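Local coordinates for protein N-terminal acetyltransferase B complex subunit MDM20 (Candida albicans, PDB 5K04) that probably serves as the non-catalytic, auxiliary subunit of the NatB complex, which acetylates the N-termini of proteins using coenzyme A as carrier of the acetyl group, at residues A[134-139]-A[143-148]; A[151-156]-A[169-174]; A[378-383]-A[392-397]; A[398-403]-A[724-729]. All blocks are in the same frame, centred on the assembly; numbering follows the deposited sequence.

Contact 1: A[134-139]-A[143-148]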
loop_
_atom_site.group_PDB
_atom_site.type_symbol
_atom_site.label_atom_id
_atom_site.label_comp_id
_atom_site.label_asym_id
_atom_site.label_seq_id
_atom_site.Cartn_x
_atom_site.Cartn_y
_atom_site.Cartn_z
ATOM N N MET A 134 25.658 -17.840 5.225
ATOM C CA MET A 134 26.487 -19.032 5.362
ATOM C C MET A 134 27.948 -18.658 5.611
ATOM O O MET A 134 28.577 -19.160 6.550
ATOM C CB MET A 134 26.345 -19.918 4.116
ATOM C CG MET A 134 27.092 -21.278 4.193
ATOM S SD MET A 134 28.817 -21.186 3.771
ATOM C CE MET A 134 28.596 -20.830 2.048
ATOM N N TYR A 135 28.508 -17.786 4.767
ATOM C CA TYR A 135 29.879 -17.320 4.984
ATOM C C TYR A 135 30.012 -16.606 6.323
ATOM O O TYR A 135 30.986 -16.803 7.055
ATOM C CB TYR A 135 30.309 -16.385 3.854
ATOM C CG TYR A 135 30.672 -17.082 2.563
ATOM C CD1 TYR A 135 31.870 -17.768 2.445
ATOM C CD2 TYR A 135 29.833 -17.029 1.453
ATOM C CE1 TYR A 135 32.231 -18.401 1.261
ATOM C CE2 TYR A 135 30.186 -17.661 0.256
ATOM C CZ TYR A 135 31.390 -18.349 0.174
ATOM O OH TYR A 135 31.766 -18.989 -0.983
ATOM N N LEU A 136 29.029 -15.780 6.659
ATOM C CA LEU A 136 29.106 -14.968 7.862
ATOM C C LEU A 136 29.014 -15.824 9.120
ATOM O O LEU A 136 29.539 -15.449 10.175
ATOM C CB LEU A 136 27.992 -13.926 7.819
ATOM C CG LEU A 136 28.025 -12.856 8.900
ATOM C CD1 LEU A 136 29.329 -12.074 8.827
ATOM C CD2 LEU A 136 26.823 -11.942 8.750
ATOM N N ASN A 137 28.355 -16.965 9.028
ATOM C CA ASN A 137 28.210 -17.849 10.167
ATOM C C ASN A 137 29.369 -18.825 10.295
ATOM O O ASN A 137 29.595 -19.373 11.383
ATOM C CB ASN A 137 26.895 -18.614 10.046
ATOM C CG ASN A 137 26.649 -19.520 11.215
ATOM O OD1 ASN A 137 26.443 -19.058 12.345
ATOM N ND2 ASN A 137 26.651 -20.829 10.954
ATOM N N LYS A 138 30.099 -19.061 9.207
ATOM C CA LYS A 138 31.257 -19.938 9.281
ATOM C C LYS A 138 32.400 -19.225 9.990
ATOM O O LYS A 138 32.905 -19.694 11.017
ATOM C CB LYS A 138 31.641 -20.378 7.868
ATOM C CG LYS A 138 32.711 -21.445 7.786
ATOM C CD LYS A 138 32.523 -22.325 6.556
ATOM C CE LYS A 138 31.139 -22.966 6.532
ATOM N NZ LYS A 138 30.818 -23.700 7.802
ATOM N N ASN A 139 32.786 -18.062 9.473
ATOM C CA ASN A 139 33.700 -17.137 10.145
ATOM C C ASN A 139 32.925 -16.171 11.042
ATOM O O ASN A 139 33.059 -14.952 10.962
ATOM C CB ASN A 139 34.540 -16.387 9.113
ATOM C CG ASN A 139 35.406 -17.317 8.249
ATOM O OD1 ASN A 139 35.777 -18.418 8.668
ATOM N ND2 ASN A 139 35.734 -16.862 7.037
ATOM N N ARG A 143 25.843 -15.855 17.844
ATOM C CA ARG A 143 24.494 -16.389 17.957
ATOM C C ARG A 143 23.533 -15.677 17.001
ATOM O O ARG A 143 22.710 -16.317 16.338
ATOM C CB ARG A 143 24.061 -16.222 19.409
ATOM C CG ARG A 143 22.724 -16.711 19.738
ATOM C CD ARG A 143 22.471 -16.471 21.211
ATOM N NE ARG A 143 21.235 -17.145 21.552
ATOM C CZ ARG A 143 21.170 -18.406 21.966
ATOM N NH1 ARG A 143 22.287 -19.121 22.089
ATOM N NH2 ARG A 143 19.989 -18.945 22.249
ATOM N N LEU A 144 23.639 -14.346 16.917
ATOM C CA LEU A 144 22.804 -13.569 16.005
ATOM C C LEU A 144 22.961 -14.053 14.569
ATOM O O LEU A 144 21.968 -14.248 13.859
ATOM C CB LEU A 144 23.166 -12.085 16.112
ATOM C CG LEU A 144 22.325 -11.160 15.212
ATOM C CD1 LEU A 144 20.849 -11.307 15.526
ATOM C CD2 LEU A 144 22.733 -9.714 15.335
ATOM N N HIS A 145 24.215 -14.255 14.129
ATOM C CA HIS A 145 24.484 -14.680 12.756
ATOM C C HIS A 145 23.955 -16.080 12.486
ATOM O O HIS A 145 23.514 -16.371 11.368
ATOM C CB HIS A 145 25.984 -14.606 12.467
ATOM C CG HIS A 145 26.512 -13.208 12.477
ATOM N ND1 HIS A 145 27.858 -12.915 12.502
ATOM C CD2 HIS A 145 25.864 -12.018 12.480
ATOM C CE1 HIS A 145 28.018 -11.604 12.533
ATOM N NE2 HIS A 145 26.824 -11.038 12.522
ATOM N N THR A 146 24.005 -16.964 13.487
ATOM C CA THR A 146 23.402 -18.283 13.314
ATOM C C THR A 146 21.896 -18.163 13.108
ATOM O O THR A 146 21.305 -18.869 12.276
ATOM C CB THR A 146 23.740 -19.157 14.522
ATOM O OG1 THR A 146 25.163 -19.214 14.669
ATOM C CG2 THR A 146 23.192 -20.561 14.323
ATOM N N LEU A 147 21.266 -17.244 13.838
ATOM C CA LEU A 147 19.836 -17.009 13.685
ATOM C C LEU A 147 19.517 -16.480 12.292
ATOM O O LEU A 147 18.553 -16.923 11.658
ATOM C CB LEU A 147 19.360 -16.025 14.761
ATOM C CG LEU A 147 19.358 -16.600 16.177
ATOM C CD1 LEU A 147 19.445 -15.524 17.252
ATOM C CD2 LEU A 147 18.075 -17.402 16.353
ATOM N N TRP A 148 20.306 -15.503 11.822
ATOM C CA TRP A 148 20.188 -14.993 10.456
ATOM C C TRP A 148 20.168 -16.132 9.447
ATOM O O TRP A 148 19.244 -16.267 8.634
ATOM C CB TRP A 148 21.363 -14.060 10.149
ATOM C CG TRP A 148 21.300 -12.727 10.846
ATOM C CD1 TRP A 148 20.396 -12.336 11.791
ATOM C CD2 TRP A 148 22.166 -11.594 10.624
ATOM N NE1 TRP A 148 20.649 -11.029 12.179
ATOM C CE2 TRP A 148 21.722 -10.551 11.475
ATOM C CE3 TRP A 148 23.267 -11.363 9.790
ATOM C CZ2 TRP A 148 22.352 -9.305 11.527
ATOM C CZ3 TRP A 148 23.896 -10.119 9.837
ATOM C CH2 TRP A 148 23.435 -9.109 10.705
#

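Contact 2: A[151-156]-A[169-174]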
loop_
_atom_site.group_PDB
_atom_site.type_symbol
_atom_site.label_atom_id
_atom_site.label_comp_id
_atom_site.label_asym_id
_atom_site.label_seq_id
_atom_site.Cartn_x
_atom_site.Cartn_y
_atom_site.Cartn_z
ATOM N N PHE A 151 17.071 -18.311 9.846
ATOM C CA PHE A 151 15.901 -17.602 9.347
ATOM C C PHE A 151 15.910 -17.528 7.821
ATOM O O PHE A 151 14.852 -17.617 7.186
ATOM C CB PHE A 151 15.847 -16.202 9.974
ATOM C CG PHE A 151 14.611 -15.429 9.615
ATOM C CD1 PHE A 151 13.368 -15.822 10.086
ATOM C CD2 PHE A 151 14.700 -14.308 8.806
ATOM C CE1 PHE A 151 12.229 -15.100 9.747
ATOM C CE2 PHE A 151 13.577 -13.585 8.475
ATOM C CZ PHE A 151 12.336 -13.981 8.942
ATOM N N SER A 152 17.101 -17.411 7.223
ATOM C CA SER A 152 17.211 -17.320 5.772
ATOM C C SER A 152 16.763 -18.608 5.093
ATOM O O SER A 152 16.387 -18.571 3.917
ATOM C CB SER A 152 18.649 -16.971 5.369
ATOM O OG SER A 152 19.545 -18.048 5.606
ATOM N N PHE A 153 16.793 -19.742 5.807
ATOM C CA PHE A 153 16.300 -20.994 5.232
ATOM C C PHE A 153 14.785 -21.004 5.150
ATOM O O PHE A 153 14.212 -21.550 4.200
ATOM C CB PHE A 153 16.781 -22.186 6.051
ATOM C CG PHE A 153 18.175 -22.602 5.734
ATOM C CD1 PHE A 153 18.471 -23.202 4.522
ATOM C CD2 PHE A 153 19.206 -22.364 6.633
ATOM C CE1 PHE A 153 19.782 -23.573 4.201
ATOM C CE2 PHE A 153 20.512 -22.732 6.334
ATOM C CZ PHE A 153 20.805 -23.341 5.112
ATOM N N HIS A 154 14.131 -20.404 6.139
ATOM C CA HIS A 154 12.698 -20.163 6.053
ATOM C C HIS A 154 12.351 -19.254 4.878
ATOM O O HIS A 154 11.388 -19.513 4.147
ATOM C CB HIS A 154 12.196 -19.537 7.348
ATOM C CG HIS A 154 10.852 -18.907 7.203
ATOM N ND1 HIS A 154 9.717 -19.640 6.938
ATOM C CD2 HIS A 154 10.464 -17.613 7.252
ATOM C CE1 HIS A 154 8.681 -18.828 6.854
ATOM N NE2 HIS A 154 9.107 -17.592 7.040
ATOM N N LEU A 155 13.103 -18.154 4.712
ATOM C CA LEU A 155 12.887 -17.254 3.583
ATOM C C LEU A 155 12.944 -18.003 2.263
ATOM O O LEU A 155 12.089 -17.805 1.391
ATOM C CB LEU A 155 13.924 -16.142 3.593
ATOM C CG LEU A 155 13.836 -15.128 4.739
ATOM C CD1 LEU A 155 14.859 -14.021 4.481
ATOM C CD2 LEU A 155 12.403 -14.542 4.883
ATOM N N LEU A 156 13.951 -18.875 2.110
ATOM C CA LEU A 156 14.098 -19.677 0.897
ATOM C C LEU A 156 12.917 -20.613 0.715
ATOM O O LEU A 156 12.385 -20.750 -0.391
ATOM C CB LEU A 156 15.381 -20.503 0.966
ATOM C CG LEU A 156 16.707 -19.877 0.598
ATOM C CD1 LEU A 156 17.828 -20.874 0.900
ATOM C CD2 LEU A 156 16.689 -19.480 -0.876
ATOM N N ASN A 169 14.809 -27.264 5.382
ATOM C CA ASN A 169 14.131 -27.362 6.664
ATOM C C ASN A 169 14.997 -28.061 7.697
ATOM O O ASN A 169 14.979 -27.695 8.878
ATOM C CB ASN A 169 12.818 -28.108 6.479
ATOM C CG ASN A 169 11.882 -27.847 7.579
ATOM O OD1 ASN A 169 11.187 -26.825 7.587
ATOM N ND2 ASN A 169 11.889 -28.734 8.573
ATOM N N SER A 170 15.755 -29.074 7.265
ATOM C CA SER A 170 16.646 -29.797 8.166
ATOM C C SER A 170 17.820 -28.933 8.607
ATOM O O SER A 170 18.280 -29.040 9.749
ATOM C CB SER A 170 17.149 -31.068 7.477
ATOM O OG SER A 170 18.384 -31.462 8.026
ATOM N N LEU A 171 18.337 -28.089 7.709
ATOM C CA LEU A 171 19.474 -27.245 8.073
ATOM C C LEU A 171 19.046 -26.136 9.023
ATOM O O LEU A 171 19.793 -25.774 9.939
ATOM C CB LEU A 171 20.137 -26.664 6.815
ATOM C CG LEU A 171 20.877 -27.634 5.879
ATOM C CD1 LEU A 171 21.168 -26.963 4.563
ATOM C CD2 LEU A 171 22.184 -28.177 6.476
ATOM N N GLY A 172 17.851 -25.576 8.823
ATOM C CA GLY A 172 17.395 -24.521 9.715
ATOM C C GLY A 172 17.067 -25.049 11.098
ATOM O O GLY A 172 17.405 -24.428 12.110
ATOM N N LYS A 173 16.399 -26.205 11.152
ATOM C CA LYS A 173 16.056 -26.832 12.420
ATOM C C LYS A 173 17.303 -27.131 13.235
ATOM O O LYS A 173 17.364 -26.848 14.436
ATOM C CB LYS A 173 15.264 -28.121 12.159
ATOM C CG LYS A 173 14.718 -28.769 13.411
ATOM C CD LYS A 173 14.441 -30.250 13.224
ATOM C CE LYS A 173 13.037 -30.523 12.746
ATOM N NZ LYS A 173 12.747 -31.988 12.803
ATOM N N LYS A 174 18.319 -27.687 12.584
ATOM C CA LYS A 174 19.533 -28.102 13.279
ATOM C C LYS A 174 20.348 -26.901 13.755
ATOM O O LYS A 174 20.962 -26.951 14.823
ATOM C CB LYS A 174 20.341 -29.007 12.346
ATOM C CG LYS A 174 21.776 -29.261 12.737
ATOM C CD LYS A 174 22.480 -30.028 11.623
ATOM C CE LYS A 174 22.284 -29.347 10.264
ATOM N NZ LYS A 174 22.778 -30.174 9.116
#

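Contact 3: A[378-383]-A[392-397]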
loop_
_atom_site.group_PDB
_atom_site.type_symbol
_atom_site.label_atom_id
_atom_site.label_comp_id
_atom_site.label_asym_id
_atom_site.label_seq_id
_atom_site.Cartn_x
_atom_site.Cartn_y
_atom_site.Cartn_z
ATOM N N ARG A 378 -25.486 4.061 0.367
ATOM C CA ARG A 378 -26.131 2.914 -0.265
ATOM C C ARG A 378 -27.203 3.357 -1.262
ATOM O O ARG A 378 -27.297 2.824 -2.372
ATOM C CB ARG A 378 -26.735 2.001 0.812
ATOM C CG ARG A 378 -25.734 1.073 1.504
ATOM C CD ARG A 378 -26.348 0.392 2.719
ATOM N NE ARG A 378 -25.455 -0.598 3.332
ATOM C CZ ARG A 378 -25.650 -1.921 3.311
ATOM N NH1 ARG A 378 -26.711 -2.440 2.703
ATOM N NH2 ARG A 378 -24.778 -2.733 3.903
ATOM N N THR A 379 -28.031 4.329 -0.879
ATOM C CA THR A 379 -29.014 4.836 -1.827
ATOM C C THR A 379 -28.325 5.455 -3.035
ATOM O O THR A 379 -28.716 5.205 -4.178
ATOM C CB THR A 379 -29.942 5.847 -1.147
ATOM O OG1 THR A 379 -30.631 5.209 -0.068
ATOM C CG2 THR A 379 -30.980 6.362 -2.140
ATOM N N ILE A 380 -27.266 6.234 -2.806
ATOM C CA ILE A 380 -26.603 6.888 -3.927
ATOM C C ILE A 380 -25.942 5.854 -4.826
ATOM O O ILE A 380 -26.077 5.903 -6.055
ATOM C CB ILE A 380 -25.605 7.942 -3.415
ATOM C CG1 ILE A 380 -26.365 9.177 -2.926
ATOM C CG2 ILE A 380 -24.634 8.333 -4.499
ATOM C CD1 ILE A 380 -25.490 10.211 -2.213
ATOM N N VAL A 381 -25.261 4.870 -4.228
ATOM C CA VAL A 381 -24.538 3.887 -5.030
ATOM C C VAL A 381 -25.509 3.065 -5.872
ATOM O O VAL A 381 -25.260 2.804 -7.058
ATOM C CB VAL A 381 -23.664 2.998 -4.128
ATOM C CG1 VAL A 381 -23.030 1.909 -4.946
ATOM C CG2 VAL A 381 -22.597 3.836 -3.449
ATOM N N SER A 382 -26.643 2.673 -5.282
ATOM C CA SER A 382 -27.653 1.908 -6.011
ATOM C C SER A 382 -28.243 2.698 -7.165
ATOM O O SER A 382 -28.717 2.108 -8.142
ATOM C CB SER A 382 -28.775 1.476 -5.066
ATOM O OG SER A 382 -28.272 0.620 -4.067
ATOM N N ASP A 383 -28.230 4.029 -7.073
ATOM C CA ASP A 383 -28.820 4.874 -8.106
ATOM C C ASP A 383 -27.870 5.144 -9.274
ATOM O O ASP A 383 -28.325 5.623 -10.317
ATOM C CB ASP A 383 -29.265 6.200 -7.482
ATOM C CG ASP A 383 -29.947 7.125 -8.467
ATOM O OD1 ASP A 383 -30.954 6.703 -9.082
ATOM O OD2 ASP A 383 -29.503 8.287 -8.593
ATOM N N ILE A 392 -23.795 13.800 -12.288
ATOM C CA ILE A 392 -23.811 15.172 -11.806
ATOM C C ILE A 392 -24.817 15.330 -10.675
ATOM O O ILE A 392 -24.535 15.985 -9.661
ATOM C CB ILE A 392 -24.107 16.127 -12.975
ATOM C CG1 ILE A 392 -22.911 16.187 -13.933
ATOM C CG2 ILE A 392 -24.480 17.512 -12.466
ATOM C CD1 ILE A 392 -23.182 17.004 -15.199
ATOM N N LYS A 393 -26.004 14.737 -10.826
ATOM C CA LYS A 393 -26.994 14.788 -9.755
ATOM C C LYS A 393 -26.405 14.253 -8.455
ATOM O O LYS A 393 -26.511 14.887 -7.395
ATOM C CB LYS A 393 -28.250 14.001 -10.151
ATOM C CG LYS A 393 -29.250 13.819 -8.996
ATOM C CD LYS A 393 -30.426 12.902 -9.343
ATOM C CE LYS A 393 -30.041 11.446 -9.276
ATOM N NZ LYS A 393 -31.177 10.552 -9.530
ATOM N N ASN A 394 -25.735 13.104 -8.529
ATOM C CA ASN A 394 -25.209 12.495 -7.320
ATOM C C ASN A 394 -23.954 13.196 -6.809
ATOM O O ASN A 394 -23.692 13.157 -5.604
ATOM C CB ASN A 394 -24.992 11.003 -7.567
ATOM C CG ASN A 394 -26.312 10.220 -7.493
ATOM O OD1 ASN A 394 -27.001 10.252 -6.484
ATOM N ND2 ASN A 394 -26.679 9.565 -8.581
ATOM N N ILE A 395 -23.194 13.867 -7.685
ATOM C CA ILE A 395 -22.166 14.800 -7.214
ATOM C C ILE A 395 -22.787 15.874 -6.314
ATOM O O ILE A 395 -22.241 16.221 -5.257
ATOM C CB ILE A 395 -21.431 15.439 -8.408
ATOM C CG1 ILE A 395 -20.410 14.466 -9.004
ATOM C CG2 ILE A 395 -20.759 16.738 -7.981
ATOM C CD1 ILE A 395 -19.756 14.963 -10.288
ATOM N N VAL A 396 -23.929 16.429 -6.734
ATOM C CA VAL A 396 -24.616 17.446 -5.940
ATOM C C VAL A 396 -25.045 16.882 -4.589
ATOM O O VAL A 396 -24.970 17.562 -3.559
ATOM C CB VAL A 396 -25.817 17.993 -6.730
ATOM C CG1 VAL A 396 -26.597 18.978 -5.906
ATOM C CG2 VAL A 396 -25.330 18.629 -8.018
ATOM N N LEU A 397 -25.490 15.624 -4.570
ATOM C CA LEU A 397 -25.950 15.036 -3.318
ATOM C C LEU A 397 -24.778 14.742 -2.382
ATOM O O LEU A 397 -24.850 15.035 -1.182
ATOM C CB LEU A 397 -26.770 13.773 -3.601
ATOM C CG LEU A 397 -28.076 13.969 -4.393
ATOM C CD1 LEU A 397 -28.702 12.645 -4.873
ATOM C CD2 LEU A 397 -29.093 14.750 -3.571
HETATM O O HOH W 1 -32.447 7.957 -11.067
#

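Contact 4: A[398-403]-A[724-729]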
loop_
_atom_site.group_PDB
_atom_site.type_symbol
_atom_site.label_atom_id
_atom_site.label_comp_id
_atom_site.label_asym_id
_atom_site.label_seq_id
_atom_site.Cartn_x
_atom_site.Cartn_y
_atom_site.Cartn_z
ATOM N N LEU A 398 -23.681 14.198 -2.917
ATOM C CA LEU A 398 -22.498 13.924 -2.097
ATOM C C LEU A 398 -21.964 15.202 -1.457
ATOM O O LEU A 398 -21.765 15.258 -0.240
ATOM C CB LEU A 398 -21.416 13.243 -2.943
ATOM C CG LEU A 398 -21.728 11.796 -3.346
ATOM C CD1 LEU A 398 -20.618 11.216 -4.194
ATOM C CD2 LEU A 398 -21.981 10.885 -2.119
ATOM N N LYS A 399 -21.761 16.253 -2.268
ATOM C CA LYS A 399 -21.322 17.548 -1.744
ATOM C C LYS A 399 -22.276 18.067 -0.675
ATOM O O LYS A 399 -21.840 18.645 0.327
ATOM C CB LYS A 399 -21.194 18.577 -2.874
ATOM C CG LYS A 399 -20.148 18.230 -3.914
ATOM C CD LYS A 399 -20.213 19.168 -5.099
ATOM C CE LYS A 399 -19.922 20.603 -4.680
ATOM N NZ LYS A 399 -20.269 21.542 -5.778
ATOM N N HIS A 400 -23.581 17.882 -0.874
ATOM C CA HIS A 400 -24.536 18.391 0.105
ATOM C C HIS A 400 -24.397 17.668 1.433
ATOM O O HIS A 400 -24.363 18.302 2.492
ATOM C CB HIS A 400 -25.968 18.266 -0.414
ATOM C CG HIS A 400 -26.982 18.789 0.548
ATOM N ND1 HIS A 400 -27.669 17.975 1.424
ATOM C CD2 HIS A 400 -27.386 20.051 0.814
ATOM C CE1 HIS A 400 -28.469 18.711 2.173
ATOM N NE2 HIS A 400 -28.315 19.973 1.822
ATOM N N LEU A 401 -24.306 16.338 1.387
ATOM C CA LEU A 401 -24.052 15.545 2.586
ATOM C C LEU A 401 -22.744 15.944 3.269
ATOM O O LEU A 401 -22.669 15.989 4.504
ATOM C CB LEU A 401 -24.039 14.060 2.215
ATOM C CG LEU A 401 -25.301 13.560 1.506
ATOM C CD1 LEU A 401 -25.175 12.105 1.107
ATOM C CD2 LEU A 401 -26.548 13.788 2.355
ATOM N N LEU A 402 -21.702 16.240 2.485
ATOM C CA LEU A 402 -20.393 16.563 3.052
ATOM C C LEU A 402 -20.360 17.933 3.720
ATOM O O LEU A 402 -19.436 18.192 4.496
ATOM C CB LEU A 402 -19.299 16.474 1.972
ATOM C CG LEU A 402 -18.838 15.051 1.607
ATOM C CD1 LEU A 402 -18.055 14.958 0.298
ATOM C CD2 LEU A 402 -18.000 14.483 2.754
ATOM N N GLU A 403 -21.329 18.818 3.423
ATOM C CA GLU A 403 -21.423 20.111 4.111
ATOM C C GLU A 403 -21.628 19.923 5.610
ATOM O O GLU A 403 -21.047 20.642 6.431
ATOM C CB GLU A 403 -22.589 20.952 3.553
ATOM C CG GLU A 403 -22.458 21.459 2.120
ATOM C CD GLU A 403 -23.765 22.045 1.597
ATOM O OE1 GLU A 403 -24.679 22.266 2.418
ATOM O OE2 GLU A 403 -23.883 22.276 0.369
ATOM N N ILE A 724 -33.736 15.365 -2.404
ATOM C CA ILE A 724 -33.720 16.239 -1.244
ATOM C C ILE A 724 -33.543 17.669 -1.744
ATOM O O ILE A 724 -33.254 17.907 -2.917
ATOM C CB ILE A 724 -32.607 15.856 -0.245
ATOM C CG1 ILE A 724 -31.246 15.930 -0.919
ATOM C CG2 ILE A 724 -32.821 14.441 0.291
ATOM C CD1 ILE A 724 -30.081 15.836 0.052
ATOM N N SER A 725 -33.717 18.628 -0.834
ATOM C CA SER A 725 -33.581 20.031 -1.191
ATOM C C SER A 725 -32.107 20.384 -1.314
ATOM O O SER A 725 -31.355 20.309 -0.336
ATOM C CB SER A 725 -34.261 20.927 -0.170
ATOM O OG SER A 725 -34.690 22.114 -0.804
ATOM N N VAL A 726 -31.701 20.770 -2.524
ATOM C CA VAL A 726 -30.323 21.129 -2.844
ATOM C C VAL A 726 -30.357 22.245 -3.879
ATOM O O VAL A 726 -31.382 22.502 -4.515
ATOM C CB VAL A 726 -29.521 19.929 -3.385
ATOM C CG1 VAL A 726 -29.176 18.955 -2.270
ATOM C CG2 VAL A 726 -30.308 19.231 -4.468
ATOM N N ASP A 727 -29.222 22.917 -4.038
ATOM C CA ASP A 727 -28.998 23.845 -5.138
ATOM C C ASP A 727 -28.146 23.146 -6.187
ATOM O O ASP A 727 -26.993 22.781 -5.919
ATOM C CB ASP A 727 -28.315 25.124 -4.664
ATOM C CG ASP A 727 -28.072 26.108 -5.801
ATOM O OD1 ASP A 727 -29.072 26.598 -6.395
ATOM O OD2 ASP A 727 -26.888 26.381 -6.094
ATOM N N ILE A 728 -28.728 22.937 -7.371
ATOM C CA ILE A 728 -27.983 22.389 -8.501
ATOM C C ILE A 728 -27.088 23.456 -9.113
ATOM O O ILE A 728 -26.019 23.151 -9.659
ATOM C CB ILE A 728 -28.961 21.831 -9.551
ATOM C CG1 ILE A 728 -30.018 20.959 -8.880
ATOM C CG2 ILE A 728 -28.211 21.023 -10.590
ATOM C CD1 ILE A 728 -29.436 19.843 -8.063
ATOM N N SER A 729 -27.508 24.721 -8.998
ATOM C CA SER A 729 -26.978 25.808 -9.813
ATOM C C SER A 729 -25.483 25.998 -9.599
ATOM O O SER A 729 -24.712 26.086 -10.560
ATOM C CB SER A 729 -27.743 27.098 -9.481
ATOM O OG SER A 729 -27.224 28.208 -10.182
#

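Contact 1: A[134-139]-A[143-148]
Leu-136 sets one of its methyls over the face of the His-145 imidazole, and this is the centre of a helical hairpin: helix 126-138 turns back after a four-residue link as helix 143-157, the two short axes running nearly antiparallel at 153° and 8.8 Å apart. Such an antiparallel helix pair is consistent with the TPR-like helical repeats of this family's clan. With CG anti to its backbone N, Leu-136 extends toward the second helix and forks there. CD2 sits above the middle of the His-145 ring, 3.8 Å from its centroid and 5° off the normal, a CH-pi contact of almost ideal geometry. The same methyl reaches CZ3 of Trp-148 at 3.6 Å, coming at that indole obliquely, so that one carbon is shared by two aromatic groups one helical turn apart. The indole is fixed from its other end, where NE1 bonds to the backbone O of Phe-484. ND1 of His-145 is buried here without a polar partner in the model and meets CG of Leu-136 instead. On the flank away from the rings Asn-137 crosses to Thr-146, for whose single hydroxyl proton the carbonyl of Ser-142, just ahead of the helix, competes. Thr-146 OG1 donates to Asn-137 OD1 over 2.7 Å, at a C=O...donor angle of 149° and a little out of the carbonyl plane.

Contact 2: A[151-156]-A[169-174]
Phe-153 turns one face of its ring to Leu-171, and nearly all the close packing between 151-156 and 169-174 gathers there. Leu-171 CB stands over that face, 4.0 Å from the ring centroid and 19° off the normal, displaced toward the rim; it is a CH-pi contact. Its CD1 reaches farther out along the ring and touches CE1 of Phe-153 at 3.7 Å. Both side chains carry CG beside the backbone N, at chi1 -81° for Phe-153 and -68° for Leu-171, which sends each across the gap between the helices. Backbone takes part as well: Gly-172 has no CB to meet that of Phe-153, which lets the CA atoms of Phe-153 and Gly-172 close to 5.8 Å, and the ring atom CD2 of Phe-153 comes obliquely to 4.1 Å from Gly-172 N. This joins helix 143-157 to helix 162-177, two successive helices of the TPR-like solenoid, and Phe-153 bridges to a third, touching Asn-130 of helix 126-138. The remaining side, on the second helix, is looser and more polar. Leu-171 is itself partly exposed, and Lys-174 lies out in solvent. Lys-173 forms a salt bridge with Glu-199, while Asn-169 uses ND2 to bond the carbonyl of Phe-194.

Contact 3: A[378-383]-A[392-397]
Asp-383 gathers the polar half of this contact, its OD2 taking bonds from two side chains of the facing helix. Lys-393 NZ makes a salt bridge to Asp-383 OD2 at 3.0 Å, arriving on the syn side. Asn-394 ND2 bonds to the same Asp-383 OD2 at 3.1 Å on the anti side, nearly straight at 172°. The two donors come from opposite faces of the carboxylate plane, which is turned 72° from the amide, and together they should restrain its rotation. The lysine gets there through a bend at chi3 in an otherwise extended chain. A water donates to Asp-383 OD1 and weakly accepts from Lys-393 NZ, closing a small ring at the partly exposed edge.

Van der Waals packing lies deeper. Ile-380 and Asn-394 slide past one another in opposite directions, with Ile-380 CG2 3.6 Å from the amide oxygen, Asn-394 OD1. The apolar touch proper is Ile-380 CD1 on Leu-397 CB at 4.0 Å, one turn farther along.

Leu-418 of helix 409-419 touches Asn-394, adding a third helix. Helices 372-383 and 388-404, antiparallel at 171° with axes 10.7 Å apart, form a helical hairpin of the kind from which TPR-like superhelices are built.

Contact 4: A[398-403]-A[724-729]
His-400 lies against Val-726 and Ile-724, joining helix 388-404 to a stretch of chain more than 300 residues later. Along 398-403, Leu-398 comes first and packs on Ile-380 of helix 372-383, and Lys-399 follows, reaching past the loop to helix 729-747, where its NZ bonds to the hydroxyl of Thr-731.

His-400 carries the contact itself. A chi1 of -179° swings the imidazole opposite the main-chain nitrogen and holds it out from the helix toward the extended chain. Val-726 CG1 sits over one ring face, 3.9 Å from the centroid of the His-400 imidazole and 26° off its normal, making an off-centre CH-pi contact; its closest atom there is His-400 CG at 3.6 Å. Ser-725 contributes its backbone instead of its side chain, the carbonyl O lying over the same ring with 3.7 Å to His-400 NE2. The side chain of Ile-724 runs head-on toward that of His-400 and meets the ring at a slant, bringing CD1 to 3.5 Å from His-400 ND1.

Leu-401, next in line, shares with the histidine a contact to Tyr-356 of helix 353-358. Beyond Val-726, Asp-727 caps the following helix, its OD2 accepting from the backbone N of Gln-730. The loop between helices 707-717 and 729-747 thus packs against helix 388-404 of the TPR-like array. With a ring face and methyl groups as the main partners, the grip on His-400 rests on shape and dispersion, and neither imidazole nitrogen is hydrogen-bonded to the loop.

How the contacts relate
Contacts 1 and 2 are neighbours in the early part of the chain, their centres 12 Å apart and both built on helix 143-157. Contacts 3 and 4 form a second pair on the opposite side of the chain's centre, sharing helix 388-404 and touching directly where Ile-380 meets Leu-398 and Leu-397 meets Ile-724. From contact 1 to contact 3 the centres are about 61 Å apart. Contacts 1, 2 and 3 are largely buried and join helices near in sequence; contact 4 is partly buried and ties in a distant loop. Methyl or methylene over a ring recurs in contacts 1, 2 and 4, whereas contact 3 alone has a salt bridge.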